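Local coordinates for protein SUMO-1 cysteine protease S273R (African swine fever virus pig/Kenya/KEN-50/1950, PDB 6LJ9) that probably cleaves the viral polyprotein precursors pp220 and pp62 into core-shell proteins as a cysteine protease, and blunts host innate immune signalling, at residues B[27-32]-B[66-71]; B[107-112]-B[137-142]; B[178-183]-B[212-217]; B[226-231]-B[257-262]. All coordinates share one frame; numbering follows the deposited sequence.

Interaction 1 of 4, residues B[27-32]-B[66-71]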
# COMPACT_ATOMS: atom_id res chain seq x y z
N LYS B 27 22.08 -5.76 13.95
CA LYS B 27 22.87 -5.22 15.05
C LYS B 27 23.75 -6.28 15.72
O LYS B 27 24.76 -5.93 16.33
CB LYS B 27 21.96 -4.55 16.08
CG LYS B 27 21.35 -3.25 15.58
CD LYS B 27 20.51 -2.56 16.63
CE LYS B 27 20.11 -1.17 16.18
NZ LYS B 27 19.46 -1.19 14.84
N LYS B 28 23.38 -7.56 15.60
CA LYS B 28 24.29 -8.61 16.04
C LYS B 28 25.47 -8.75 15.08
O LYS B 28 26.62 -8.83 15.51
CB LYS B 28 23.54 -9.94 16.15
CG LYS B 28 24.45 -11.13 16.40
CD LYS B 28 23.72 -12.45 16.23
CE LYS B 28 24.66 -13.63 16.41
NZ LYS B 28 23.98 -14.94 16.17
N ILE B 29 25.19 -8.76 13.77
CA ILE B 29 26.24 -8.88 12.77
C ILE B 29 27.15 -7.66 12.79
O ILE B 29 28.36 -7.77 12.53
CB ILE B 29 25.63 -9.12 11.38
CG1 ILE B 29 24.85 -10.44 11.37
CG2 ILE B 29 26.70 -9.13 10.30
CD1 ILE B 29 25.68 -11.64 11.75
N GLN B 30 26.60 -6.49 13.10
CA GLN B 30 27.43 -5.31 13.32
C GLN B 30 28.43 -5.54 14.44
O GLN B 30 29.61 -5.17 14.33
CB GLN B 30 26.56 -4.09 13.62
CG GLN B 30 25.95 -3.41 12.41
CD GLN B 30 25.37 -2.05 12.75
OE1 GLN B 30 26.11 -1.10 13.05
NE2 GLN B 30 24.05 -1.94 12.73
N LYS B 31 27.98 -6.15 15.54
CA LYS B 31 28.86 -6.37 16.69
C LYS B 31 29.93 -7.40 16.37
O LYS B 31 31.12 -7.18 16.61
CB LYS B 31 28.04 -6.82 17.90
CG LYS B 31 27.15 -5.75 18.50
CD LYS B 31 26.09 -6.37 19.40
CE LYS B 31 25.52 -5.35 20.37
NZ LYS B 31 25.04 -4.12 19.67
N GLU B 32 29.53 -8.55 15.82
CA GLU B 32 30.45 -9.65 15.60
C GLU B 32 31.49 -9.36 14.52
O GLU B 32 32.55 -9.99 14.51
CB GLU B 32 29.67 -10.92 15.23
CG GLU B 32 28.60 -11.31 16.24
CD GLU B 32 29.15 -12.11 17.40
OE1 GLU B 32 28.89 -13.33 17.45
OE2 GLU B 32 29.86 -11.53 18.25
N LEU B 66 27.67 -17.39 12.10
CA LEU B 66 26.85 -16.30 11.57
C LEU B 66 26.42 -16.65 10.15
O LEU B 66 27.25 -17.00 9.31
CB LEU B 66 27.63 -14.99 11.58
CG LEU B 66 28.35 -14.62 12.87
CD1 LEU B 66 29.14 -13.33 12.68
CD2 LEU B 66 27.37 -14.49 14.03
N ASP B 67 25.11 -16.55 9.89
CA ASP B 67 24.56 -16.83 8.57
C ASP B 67 24.65 -15.56 7.74
O ASP B 67 23.75 -14.72 7.74
CB ASP B 67 23.12 -17.34 8.69
CG ASP B 67 22.60 -17.91 7.38
OD1 ASP B 67 23.34 -17.90 6.38
OD2 ASP B 67 21.43 -18.37 7.36
N LEU B 68 25.76 -15.42 7.01
CA LEU B 68 25.93 -14.26 6.15
C LEU B 68 25.06 -14.35 4.90
O LEU B 68 24.66 -13.31 4.35
CB LEU B 68 27.40 -14.10 5.75
CG LEU B 68 28.39 -13.75 6.85
CD1 LEU B 68 29.76 -13.43 6.26
CD2 LEU B 68 27.88 -12.60 7.69
N SER B 69 24.76 -15.56 4.44
CA SER B 69 23.94 -15.72 3.25
C SER B 69 22.52 -15.20 3.49
O SER B 69 21.90 -14.62 2.58
CB SER B 69 23.90 -17.18 2.81
OG SER B 69 25.20 -17.65 2.48
N LYS B 70 22.00 -15.40 4.70
CA LYS B 70 20.67 -14.87 5.01
C LYS B 70 20.69 -13.36 5.16
O LYS B 70 19.68 -12.70 4.91
CB LYS B 70 20.13 -15.53 6.28
CG LYS B 70 18.64 -15.32 6.49
CD LYS B 70 18.06 -16.34 7.46
CE LYS B 70 16.54 -16.28 7.46
NZ LYS B 70 15.99 -16.49 6.09
N GLU B 71 21.83 -12.80 5.58
CA GLU B 71 21.95 -11.34 5.66
C GLU B 71 21.90 -10.72 4.27
O GLU B 71 21.29 -9.65 4.08
CB GLU B 71 23.24 -10.97 6.38
CG GLU B 71 23.26 -9.56 6.95
CD GLU B 71 22.71 -9.50 8.36
OE1 GLU B 71 22.14 -10.51 8.82
OE2 GLU B 71 22.85 -8.44 9.01

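Interaction 2 of 4, residues B[107-112]-B[137-142]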
# COMPACT_ATOMS: atom_id res chain seq x y z
N PHE B 107 1.35 -6.05 -4.32
CA PHE B 107 1.98 -6.23 -5.61
C PHE B 107 2.26 -7.71 -5.84
O PHE B 107 2.85 -8.37 -4.98
CB PHE B 107 3.28 -5.42 -5.70
CG PHE B 107 4.14 -5.76 -6.88
CD1 PHE B 107 3.72 -5.47 -8.16
CD2 PHE B 107 5.37 -6.36 -6.70
CE1 PHE B 107 4.50 -5.78 -9.25
CE2 PHE B 107 6.17 -6.67 -7.79
CZ PHE B 107 5.73 -6.38 -9.07
N PHE B 108 1.84 -8.22 -7.00
CA PHE B 108 2.03 -9.62 -7.35
C PHE B 108 3.20 -9.71 -8.33
O PHE B 108 3.12 -9.18 -9.45
CB PHE B 108 0.76 -10.21 -7.96
CG PHE B 108 0.80 -11.70 -8.14
CD1 PHE B 108 1.40 -12.26 -9.26
CD2 PHE B 108 0.25 -12.54 -7.19
CE1 PHE B 108 1.44 -13.63 -9.43
CE2 PHE B 108 0.28 -13.92 -7.36
CZ PHE B 108 0.89 -14.46 -8.47
N ASN B 109 4.27 -10.37 -7.92
CA ASN B 109 5.43 -10.57 -8.77
C ASN B 109 5.31 -11.93 -9.46
O ASN B 109 5.08 -12.94 -8.80
CB ASN B 109 6.72 -10.49 -7.96
CG ASN B 109 6.71 -11.40 -6.75
OD1 ASN B 109 5.91 -11.22 -5.83
ND2 ASN B 109 7.59 -12.39 -6.75
N CYS B 110 5.45 -11.93 -10.78
CA CYS B 110 5.24 -13.16 -11.54
C CYS B 110 6.34 -14.16 -11.22
O CYS B 110 7.48 -13.77 -10.97
CB CYS B 110 5.21 -12.86 -13.04
SG CYS B 110 6.73 -12.15 -13.68
N PRO B 111 6.04 -15.47 -11.20
CA PRO B 111 7.07 -16.46 -10.85
C PRO B 111 8.18 -16.56 -11.89
O PRO B 111 8.15 -15.88 -12.92
CB PRO B 111 6.28 -17.77 -10.75
CG PRO B 111 4.88 -17.37 -10.50
CD PRO B 111 4.69 -16.07 -11.25
N PHE B 112 9.17 -17.41 -11.62
CA PHE B 112 10.33 -17.51 -12.49
C PHE B 112 10.01 -18.25 -13.78
O PHE B 112 10.57 -17.93 -14.84
CB PHE B 112 11.48 -18.19 -11.75
CG PHE B 112 12.80 -18.15 -12.49
CD1 PHE B 112 13.14 -19.14 -13.39
CD2 PHE B 112 13.71 -17.12 -12.25
CE1 PHE B 112 14.35 -19.10 -14.06
CE2 PHE B 112 14.92 -17.08 -12.92
CZ PHE B 112 15.24 -18.08 -13.83
N GLU B 137 -3.77 -16.72 -5.42
CA GLU B 137 -2.65 -17.17 -6.24
C GLU B 137 -1.36 -17.14 -5.43
O GLU B 137 -1.12 -16.20 -4.67
CB GLU B 137 -2.50 -16.31 -7.49
CG GLU B 137 -3.51 -16.60 -8.59
CD GLU B 137 -3.18 -17.84 -9.39
OE1 GLU B 137 -3.99 -18.23 -10.26
OE2 GLU B 137 -2.10 -18.43 -9.16
N LEU B 138 -0.54 -18.17 -5.59
CA LEU B 138 0.73 -18.25 -4.90
C LEU B 138 1.76 -17.34 -5.55
O LEU B 138 2.00 -17.43 -6.76
CB LEU B 138 1.25 -19.69 -4.89
CG LEU B 138 0.73 -20.64 -3.81
CD1 LEU B 138 1.19 -22.06 -4.10
CD2 LEU B 138 1.22 -20.20 -2.44
N GLN B 139 2.35 -16.45 -4.76
CA GLN B 139 3.52 -15.68 -5.14
C GLN B 139 4.63 -15.96 -4.13
O GLN B 139 4.40 -16.52 -3.06
CB GLN B 139 3.21 -14.18 -5.20
CG GLN B 139 2.94 -13.54 -3.86
CD GLN B 139 2.58 -12.07 -3.99
OE1 GLN B 139 1.45 -11.67 -3.72
NE2 GLN B 139 3.54 -11.26 -4.42
N TYR B 140 5.84 -15.56 -4.48
CA TYR B 140 7.02 -15.88 -3.68
C TYR B 140 7.67 -14.58 -3.22
O TYR B 140 8.37 -13.91 -3.98
CB TYR B 140 7.98 -16.77 -4.46
CG TYR B 140 7.40 -18.15 -4.67
CD1 TYR B 140 6.60 -18.43 -5.76
CD2 TYR B 140 7.64 -19.16 -3.74
CE1 TYR B 140 6.06 -19.69 -5.94
CE2 TYR B 140 7.11 -20.42 -3.92
CZ TYR B 140 6.32 -20.68 -5.02
OH TYR B 140 5.78 -21.94 -5.19
N VAL B 141 7.41 -14.23 -1.96
CA VAL B 141 7.97 -13.06 -1.30
C VAL B 141 9.06 -13.54 -0.36
O VAL B 141 8.84 -14.45 0.45
CB VAL B 141 6.88 -12.28 -0.55
CG1 VAL B 141 7.48 -11.07 0.15
CG2 VAL B 141 5.78 -11.85 -1.51
N GLU B 142 10.24 -12.91 -0.45
CA GLU B 142 11.47 -13.42 0.18
C GLU B 142 11.69 -14.81 -0.41
O GLU B 142 11.68 -14.96 -1.64
CB GLU B 142 11.37 -13.34 1.70
CG GLU B 142 10.80 -12.04 2.23
CD GLU B 142 11.00 -11.88 3.73
OE1 GLU B 142 12.00 -12.40 4.25
OE2 GLU B 142 10.15 -11.23 4.38
O HOH W 1 6.47 -15.21 -7.60

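Interaction 3 of 4, residues B[178-183]-B[212-217]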
# COMPACT_ATOMS: atom_id res chain seq x y z
N GLY B 178 -7.13 1.73 -9.74
CA GLY B 178 -7.99 2.85 -10.08
C GLY B 178 -9.36 2.42 -10.57
O GLY B 178 -9.71 1.24 -10.61
N ASP B 179 -10.15 3.43 -10.96
CA ASP B 179 -11.49 3.16 -11.45
C ASP B 179 -11.48 2.55 -12.84
O ASP B 179 -12.45 1.87 -13.21
CB ASP B 179 -12.33 4.44 -11.44
CG ASP B 179 -13.83 4.16 -11.47
OD1 ASP B 179 -14.30 3.30 -10.70
OD2 ASP B 179 -14.54 4.80 -12.27
N CYS B 180 -10.41 2.76 -13.60
CA CYS B 180 -10.20 2.12 -14.90
C CYS B 180 -8.94 1.27 -14.80
O CYS B 180 -7.83 1.81 -14.75
CB CYS B 180 -10.08 3.15 -16.01
SG CYS B 180 -9.32 2.52 -17.52
N TRP B 181 -9.11 -0.04 -14.78
CA TRP B 181 -7.98 -0.95 -14.74
C TRP B 181 -7.33 -1.02 -16.12
O TRP B 181 -8.00 -0.94 -17.15
CB TRP B 181 -8.42 -2.34 -14.29
CG TRP B 181 -8.99 -2.37 -12.90
CD1 TRP B 181 -9.16 -1.31 -12.06
CD2 TRP B 181 -9.48 -3.52 -12.19
NE1 TRP B 181 -9.71 -1.72 -10.87
CE2 TRP B 181 -9.92 -3.07 -10.93
CE3 TRP B 181 -9.58 -4.88 -12.50
CZ2 TRP B 181 -10.45 -3.94 -9.97
CZ3 TRP B 181 -10.11 -5.74 -11.55
CH2 TRP B 181 -10.54 -5.26 -10.30
N SER B 182 -6.01 -1.16 -16.12
CA SER B 182 -5.24 -1.15 -17.36
C SER B 182 -4.25 -2.30 -17.38
O SER B 182 -3.61 -2.60 -16.37
CB SER B 182 -4.50 0.18 -17.53
OG SER B 182 -3.64 0.43 -16.43
N ILE B 183 -4.15 -2.94 -18.54
CA ILE B 183 -3.13 -3.94 -18.82
C ILE B 183 -2.11 -3.29 -19.74
O ILE B 183 -2.45 -2.89 -20.87
CB ILE B 183 -3.74 -5.20 -19.45
CG1 ILE B 183 -4.84 -5.77 -18.55
CG2 ILE B 183 -2.66 -6.25 -19.70
CD1 ILE B 183 -5.77 -6.72 -19.25
N HIS B 212 -14.76 -6.20 -12.74
CA HIS B 212 -14.69 -4.76 -12.89
C HIS B 212 -15.31 -4.36 -14.22
O HIS B 212 -15.42 -5.17 -15.14
CB HIS B 212 -13.24 -4.24 -12.79
CG HIS B 212 -13.14 -2.76 -12.57
ND1 HIS B 212 -13.72 -2.14 -11.48
CD2 HIS B 212 -12.53 -1.79 -13.28
CE1 HIS B 212 -13.47 -0.84 -11.54
NE2 HIS B 212 -12.75 -0.61 -12.62
N HIS B 213 -15.70 -3.09 -14.31
CA HIS B 213 -16.45 -2.60 -15.46
C HIS B 213 -15.60 -1.92 -16.52
O HIS B 213 -16.01 -1.86 -17.68
CB HIS B 213 -17.55 -1.64 -14.98
CG HIS B 213 -17.04 -0.54 -14.09
ND1 HIS B 213 -16.32 0.53 -14.57
CD2 HIS B 213 -17.15 -0.35 -12.76
CE1 HIS B 213 -16.01 1.33 -13.57
NE2 HIS B 213 -16.51 0.82 -12.45
N THR B 214 -14.42 -1.41 -16.15
CA THR B 214 -13.57 -0.68 -17.09
C THR B 214 -12.18 -1.29 -17.07
O THR B 214 -11.44 -1.13 -16.09
CB THR B 214 -13.51 0.81 -16.74
OG1 THR B 214 -14.84 1.31 -16.54
CG2 THR B 214 -12.84 1.59 -17.86
N VAL B 215 -11.82 -2.00 -18.14
CA VAL B 215 -10.51 -2.62 -18.28
C VAL B 215 -9.97 -2.26 -19.66
O VAL B 215 -10.61 -2.54 -20.68
CB VAL B 215 -10.56 -4.15 -18.11
CG1 VAL B 215 -9.16 -4.72 -18.09
CG2 VAL B 215 -11.32 -4.52 -16.84
N LYS B 216 -8.79 -1.64 -19.69
CA LYS B 216 -8.14 -1.24 -20.93
C LYS B 216 -6.89 -2.08 -21.16
O LYS B 216 -6.17 -2.41 -20.21
CB LYS B 216 -7.75 0.24 -20.91
CG LYS B 216 -8.91 1.22 -20.92
CD LYS B 216 -8.39 2.65 -21.00
CE LYS B 216 -9.51 3.67 -20.93
NZ LYS B 216 -8.98 5.06 -20.95
N THR B 217 -6.64 -2.42 -22.42
CA THR B 217 -5.35 -2.94 -22.86
C THR B 217 -4.59 -1.82 -23.55
O THR B 217 -5.15 -1.09 -24.37
CB THR B 217 -5.51 -4.13 -23.80
OG1 THR B 217 -6.20 -3.72 -24.99
CG2 THR B 217 -6.30 -5.25 -23.13

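Interaction 4 of 4, residues B[226-231]-B[257-262]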
# COMPACT_ATOMS: atom_id res chain seq x y z
N GLN B 226 14.96 4.06 -25.61
CA GLN B 226 16.29 3.48 -25.50
C GLN B 226 17.07 3.69 -26.79
O GLN B 226 16.61 3.31 -27.87
CB GLN B 226 16.20 1.99 -25.17
CG GLN B 226 17.53 1.27 -25.14
CD GLN B 226 17.39 -0.18 -24.72
OE1 GLN B 226 16.35 -0.58 -24.19
NE2 GLN B 226 18.43 -0.97 -24.94
N ARG B 227 18.25 4.31 -26.67
CA ARG B 227 19.20 4.41 -27.77
C ARG B 227 20.42 3.52 -27.58
O ARG B 227 21.18 3.33 -28.54
CB ARG B 227 19.65 5.86 -27.97
CG ARG B 227 18.54 6.79 -28.43
CD ARG B 227 19.03 8.23 -28.52
NE ARG B 227 17.93 9.17 -28.71
CZ ARG B 227 18.05 10.49 -28.66
NH1 ARG B 227 19.24 11.03 -28.42
NH2 ARG B 227 17.00 11.27 -28.84
N SER B 228 20.63 2.99 -26.38
CA SER B 228 21.72 2.07 -26.12
C SER B 228 21.30 0.64 -26.46
O SER B 228 20.15 0.38 -26.83
CB SER B 228 22.17 2.19 -24.66
OG SER B 228 21.15 1.80 -23.77
N GLN B 229 22.24 -0.29 -26.33
CA GLN B 229 21.97 -1.70 -26.57
C GLN B 229 21.96 -2.51 -25.28
O GLN B 229 22.00 -3.74 -25.33
CB GLN B 229 23.01 -2.28 -27.53
CG GLN B 229 23.08 -1.60 -28.88
CD GLN B 229 24.20 -2.15 -29.75
OE1 GLN B 229 25.09 -2.84 -29.26
NE2 GLN B 229 24.15 -1.83 -31.04
N THR B 230 21.91 -1.85 -24.12
CA THR B 230 22.17 -2.52 -22.85
C THR B 230 21.13 -2.28 -21.77
O THR B 230 21.06 -3.08 -20.82
CB THR B 230 23.53 -2.09 -22.29
OG1 THR B 230 23.53 -0.67 -22.07
CG2 THR B 230 24.65 -2.44 -23.24
N GLU B 231 20.33 -1.22 -21.85
CA GLU B 231 19.52 -0.78 -20.71
C GLU B 231 18.06 -1.21 -20.80
O GLU B 231 17.24 -0.68 -20.05
CB GLU B 231 19.61 0.74 -20.57
CG GLU B 231 21.04 1.25 -20.49
CD GLU B 231 21.83 0.59 -19.37
OE1 GLU B 231 21.42 0.72 -18.20
OE2 GLU B 231 22.84 -0.07 -19.68
N ILE B 257 12.58 9.09 -21.72
CA ILE B 257 13.39 8.72 -20.57
C ILE B 257 14.73 8.22 -21.10
O ILE B 257 14.77 7.25 -21.88
CB ILE B 257 12.70 7.67 -19.69
CG1 ILE B 257 11.37 8.22 -19.17
CG2 ILE B 257 13.59 7.27 -18.54
CD1 ILE B 257 10.61 7.25 -18.30
N THR B 258 15.81 8.87 -20.68
CA THR B 258 17.12 8.65 -21.28
C THR B 258 17.79 7.40 -20.73
O THR B 258 17.46 6.90 -19.64
CB THR B 258 18.02 9.86 -21.04
OG1 THR B 258 18.34 9.96 -19.64
CG2 THR B 258 17.32 11.14 -21.48
N ASP B 259 18.75 6.88 -21.50
CA ASP B 259 19.57 5.76 -21.03
C ASP B 259 20.45 6.17 -19.86
O ASP B 259 20.79 5.33 -19.02
CB ASP B 259 20.42 5.21 -22.18
CG ASP B 259 19.59 4.73 -23.35
OD1 ASP B 259 19.15 5.58 -24.16
OD2 ASP B 259 19.39 3.50 -23.48
N GLU B 260 20.84 7.45 -19.80
CA GLU B 260 21.62 7.93 -18.67
C GLU B 260 20.85 7.80 -17.36
O GLU B 260 21.40 7.36 -16.35
CB GLU B 260 22.04 9.38 -18.90
CG GLU B 260 22.80 10.01 -17.75
CD GLU B 260 22.98 11.50 -17.93
OE1 GLU B 260 22.27 12.09 -18.77
OE2 GLU B 260 23.83 12.09 -17.22
N GLU B 261 19.57 8.18 -17.37
CA GLU B 261 18.75 8.03 -16.18
C GLU B 261 18.57 6.56 -15.80
O GLU B 261 18.48 6.23 -14.61
CB GLU B 261 17.38 8.68 -16.41
CG GLU B 261 17.12 9.89 -15.53
CD GLU B 261 15.86 10.63 -15.94
OE1 GLU B 261 15.71 10.91 -17.15
OE2 GLU B 261 15.02 10.93 -15.06
N MSE B 262 18.52 5.67 -16.79
CA MSE B 262 18.34 4.25 -16.51
C MSE B 262 19.64 3.60 -16.05
O MSE B 262 19.62 2.63 -15.28
CB MSE B 262 17.81 3.53 -17.75
CG MSE B 262 16.45 4.02 -18.20
SE MSE B 262 15.03 3.66 -16.91
CE MSE B 262 15.08 5.32 -15.88

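Interaction 1 of 4, residues B[27-32]-B[66-71]
I29 of helix 27-32 and L66 run past each other in opposite directions, the ethyl tip of the isoleucine lying against the base of the leucine: I29 CD1 is 3.9 Å from L66 CB. With CG1 beside its own backbone N (chi1 -63°), I29 sends that tip toward L66 and leaves CG2 for L68, whose CD2 makes a looser contact. The two methyls of L66 divide the work. L66 CD1 lies 3.5 Å from E32 CB, one helical turn on from K28, while the extended chain of K28 brings its CE to 3.7 Å from L66 CD2. L66 therefore lies over the ridge formed by K28, I29 and E32 on one side of a short helix. In this helical N-terminal part of the chain, the face of helix 27-32 packs on the loop residue L66 and on the first part of the helix that follows it; A61 of helix 55-64 touches both L66 and L68 as well. D67 is the N-cap of helix 68-75, its OD1 accepting a weak bond from K70 N. On the far flank, E71 bends at chi2 (88°) and lays its carboxylate along I29, with E71 OE2 3.7 Å from I29 CG1. OE2 of this buried residue accepts from the backbone N of S26.

Interaction 2 of 4, residues B[107-112]-B[137-142]
The side chains of N109 and Q139 cross at about a right angle, with their amide planes 44° apart, and three hydrogen bonds join the segments through them. Q139 NE2 gives both of its N-H groups: one goes to F107 O at 3.0 Å, almost straight and on a lone pair in the carbonyl plane, the other to N109 OD1 at 2.8 Å, more bent. Both acceptors lie close to the plane of the Q139 amide, which fixes its rotation; Q139 OE1 has a weak bond from R148. N109 holds CG between its backbone N and carbonyl carbon (chi1 52°), turning its amide to the hairpin. N109 ND2 then reaches Y140 O at 3.3 Å from above the carbonyl plane.

The strands 107-109 and 139-141 run nearly perpendicular, at 101°, and are not partners in one sheet. Strand 107-109 is an edge of the five-stranded sheet, next to 152-158, whereas 139-141 pairs with 144-146 in a two-stranded hairpin laid across it. One water links the backbones, donating to N109 O and accepting from Y140 N.

F108, its CG anti to the backbone N, swings its ring to the other flank. Q139 CB sits over one face of the F108 ring in a CH-pi contact, 4.0 Å from the centroid, and E137 CB approaches F108 CE2 obliquely, at 3.7 Å. Beyond N109, C110 turns away from the hairpin to its disulfide with C155.

Interaction 3 of 4, residues B[178-183]-B[212-217]
D179 meets H212 through its backbone: H212 NE2 donates to D179 O at 2.6 Å, with the acceptor near the imidazole plane but the donor well above the carbonyl plane. The D179 carboxylate faces the neighbouring copy of the protein, where OD2 bonds to Y249 of the second subunit. C180 has SG anti to the backbone N (chi1 162°), which lays the sulfur alongside the aliphatic part of K216, with C180 SG 3.6 Å from K216 CD.

W181 carries the aromatic part of the contact. Its five-membered ring stacks face to face on the H212 imidazole, centroids 3.8 Å apart and planes at 10°, while H212 CB sits almost straight above the six-membered ring. The stack and the bond to D179 O together fix the tilt and the rotation of H212. In the parallel pairing, W181 N donates to T214 O at 2.9 Å, and W181 O accepts from K216 N at 2.8 Å.

S182 turns to the same face as K216, and its hydroxyl bonds to E184 and to D179 of the second subunit. I183 N continues the ladder, donating to K216 O at 2.7 Å, nearly along the C=O axis, and I183 CD1 lies 4.1 Å from V215 CG1 and beside T217 CG2.

Strands 181-186 and 215-220 are the two strands of a beta-alpha-beta crossover, whose helix 195-208 covers the face bearing W181, I183 and T217. On its other edge strand 181-186 pairs antiparallel with 169-175, and in this chain 215-220 is the outermost strand.

Interaction 4 of 4, residues B[226-231]-B[257-262]
The loop 226-231 leads into C232, the probable nucleophile of this Ulp1-type protease, and the first turn of helix 259-269 holds it through one carboxylate, that of D259. D259 CG stands beside the backbone N (chi1 -59°), which directs both oxygens into the bend of the loop. D259 OD1 uses its syn lone pair to accept from R227 N at 3.0 Å, an almost straight bond at 174°. D259 OD2 accepts from S228 N at 3.2 Å, the donor coming from above the carboxylate plane. S228 OG, turned back by a chi1 of 64°, also bonds to D259 OD2, but the modelled 2.5 Å is implausibly short and its exact length doubtful. The two backbone N-H groups would be expected to stabilise negative charge on D259.

Q226 crosses D259 at about a right angle and touches it with its chain, Q226 CG 3.3 Å from D259 OD2. Q226 NE2 turns back to S228 O in the loop, 2.9 Å away and from above the carbonyl plane, while OE1 accepts from S188. E231, the N-cap of the helix that begins at C232, sets its CB 4.4 Å from CB of the selenomethionine M262 and forms a salt bridge with R266 further along helix 259-269. T258 caps this second helix, its OG1 accepting from E261 N.

Q226 is predicted to bind substrate, and its side chain lies about 3 Å from that of C232 and about 4 Å from that of the probable active-site residue H168. A glutamine shortly before the nucleophile is characteristic of Ulp1-type cysteine proteases, where it contributes to the oxyanion hole.

How the interactions relate
The four contacts follow one another along the chain and none touches another. Interaction 4 is the one at the inferred catalytic centre, holding the loop that carries Q226 and leads to the probable nucleophile C232. Interactions 2 and 3 both reach the five-stranded sheet, at its opposite edge strands, 107-109 and 215-220; their centres are 22 Å apart. Interaction 3, which like interaction 4 belongs to the Ulp1-type catalytic domain, lies about 30 Å from it between centres and faces the second subunit. Interaction 1, in the helical N-terminal region, is about 45 Å from interaction 3 centre to centre, yet its nearest atoms come within about 6 Å of those of interaction 2.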